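Local coordinates for phosphoribosylamine--glycine ligase (Thermotoga maritima, PDB 1VKZ), which catalyses the ATP-dependent joining of glycine to 5-phosphoribosylamine, giving glycinamide ribonucleotide in the second step of de novo purine synthesis, at residues 109-112 and 113-116. Numbering follows the deposited sequence.
Sequences YAKR and FMKK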
loop_
_atom_site.group_PDB
_atom_site.type_symbol
_atom_site.label_atom_id
_atom_site.label_comp_id
_atom_site.label_asym_id
_atom_site.label_seq_id
_atom_site.Cartn_x
_atom_site.Cartn_y
_atom_site.Cartn_z
ATOM N N TYR A 109 -19.316 0.074 0.439
ATOM C CA TYR A 109 -19.475 -1.264 0.961
ATOM C C TYR A 109 -18.688 -1.413 2.243
ATOM O O TYR A 109 -19.180 -2.004 3.192
ATOM C CB TYR A 109 -19.064 -2.325 -0.045
ATOM C CG TYR A 109 -19.037 -3.740 0.529
ATOM C CD1 TYR A 109 -20.189 -4.505 0.596
ATOM C CD2 TYR A 109 -17.863 -4.294 1.016
ATOM C CE1 TYR A 109 -20.165 -5.802 1.107
ATOM C CE2 TYR A 109 -17.833 -5.572 1.534
ATOM C CZ TYR A 109 -18.986 -6.312 1.571
ATOM O OH TYR A 109 -18.965 -7.574 2.082
ATOM N N ALA A 110 -17.468 -0.870 2.291
ATOM C CA ALA A 110 -16.602 -1.098 3.435
ATOM C C ALA A 110 -17.243 -0.548 4.674
ATOM O O ALA A 110 -17.221 -1.189 5.730
ATOM C CB ALA A 110 -15.217 -0.484 3.199
ATOM N N LYS A 111 -17.870 0.617 4.542
ATOM C CA LYS A 111 -18.531 1.272 5.681
ATOM C C LYS A 111 -19.733 0.534 6.196
ATOM O O LYS A 111 -19.967 0.496 7.402
ATOM C CB LYS A 111 -18.961 2.679 5.298
ATOM C CG LYS A 111 -17.856 3.645 5.340
ATOM C CD LYS A 111 -17.254 3.714 6.739
ATOM C CE LYS A 111 -16.818 5.128 7.126
ATOM N NZ LYS A 111 -16.681 5.278 8.617
ATOM N N ARG A 112 -20.519 -0.041 5.287
ATOM C CA ARG A 112 -21.698 -0.774 5.700
ATOM C C ARG A 112 -21.319 -2.076 6.365
ATOM O O ARG A 112 -21.945 -2.530 7.318
ATOM C CB ARG A 112 -22.617 -0.952 4.511
ATOM C CG ARG A 112 -23.435 0.305 4.292
ATOM C CD ARG A 112 -23.886 0.521 2.896
ATOM N NE ARG A 112 -24.663 1.741 2.743
ATOM C CZ ARG A 112 -25.265 2.080 1.609
ATOM N NH1 ARG A 112 -25.141 1.315 0.524
ATOM N NH2 ARG A 112 -25.979 3.194 1.546
ATOM N N PHE A 113 -20.259 -2.654 5.844
ATOM C CA PHE A 113 -19.661 -3.843 6.395
ATOM C C PHE A 113 -19.273 -3.593 7.849
ATOM O O PHE A 113 -19.688 -4.312 8.757
ATOM C CB PHE A 113 -18.426 -4.182 5.556
ATOM C CG PHE A 113 -17.646 -5.340 6.071
ATOM C CD1 PHE A 113 -18.074 -6.626 5.849
ATOM C CD2 PHE A 113 -16.506 -5.144 6.807
ATOM C CE1 PHE A 113 -17.343 -7.684 6.328
ATOM C CE2 PHE A 113 -15.784 -6.211 7.314
ATOM C CZ PHE A 113 -16.202 -7.472 7.070
HETATM N N MSE A 114 -18.487 -2.550 8.070
HETATM C CA MSE A 114 -18.025 -2.232 9.401
HETATM C C MSE A 114 -19.179 -1.918 10.419
HETATM O O MSE A 114 -19.138 -2.303 11.597
HETATM C CB MSE A 114 -17.066 -1.071 9.294
HETATM C CG MSE A 114 -15.815 -1.395 8.557
HETATM SE SE MSE A 114 -14.572 0.109 8.627
HETATM C CE MSE A 114 -14.807 1.017 6.873
ATOM N N LYS A 115 -20.194 -1.189 9.965
ATOM C CA LYS A 115 -21.355 -0.928 10.805
ATOM C C LYS A 115 -21.980 -2.273 11.205
ATOM O O LYS A 115 -22.227 -2.516 12.364
ATOM C CB LYS A 115 -22.372 -0.051 10.072
ATOM C CG LYS A 115 -23.371 0.686 10.995
ATOM C CD LYS A 115 -24.714 0.976 10.301
ATOM C CE LYS A 115 -24.583 1.974 9.147
ATOM N NZ LYS A 115 -25.783 2.024 8.228
ATOM N N LYS A 116 -22.174 -3.150 10.222
ATOM C CA LYS A 116 -22.728 -4.496 10.431
ATOM C C LYS A 116 -21.933 -5.324 11.453
ATOM O O LYS A 116 -22.480 -5.847 12.418
ATOM C CB LYS A 116 -22.760 -5.241 9.094
ATOM C CG LYS A 116 -23.932 -6.185 8.902
ATOM C CD LYS A 116 -23.779 -6.970 7.612
ATOM C CE LYS A 116 -24.848 -8.016 7.491
ATOM N NZ LYS A 116 -24.452 -9.106 6.565
HETATM O O HOH W 1 -25.495 2.405 5.301
#
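The Y109 ring has the CB of F113 over one face, 4.3 Å from Y109 CE2 and displaced toward the rim. At the far end of the tyrosine, OH comes obliquely to the F113 ring, 4.0 Å from CD1, while the carbonyl oxygen of A110 sits at that ring's edge. One helical turn apart, both aromatic residues hold CG anti to the backbone N (chi1 172° for Y109, 176° for F113), and both rings touch L103 of helix 98-105. In M114, a bend at chi3 (-100°) places the selenomethionine methyl CE 3.6 Å from CD of K111 and 4.0 Å from CB of A110; the residue also packs on I283 and, together with A110 and F113, on Y286 of strand 280-287. Four successive i to i+4 bonds confirm regular alpha-helix, beginning with F113 N to Y109 O at 2.9 Å. On the exposed side, one water accepts from both R112 NE (2.8 Å) and K115 NZ (3.0 Å). K111 NZ reaches D189, in the predicted ATP-binding region, as well as A122 O and T121 OG1; K116 NZ pairs with E262. The helix is thus amphipathic, its apolar side facing helix 98-105 and strand 280-287 of the ATP-grasp domain; the shared water lies between two like charges and would probably ease their repulsion.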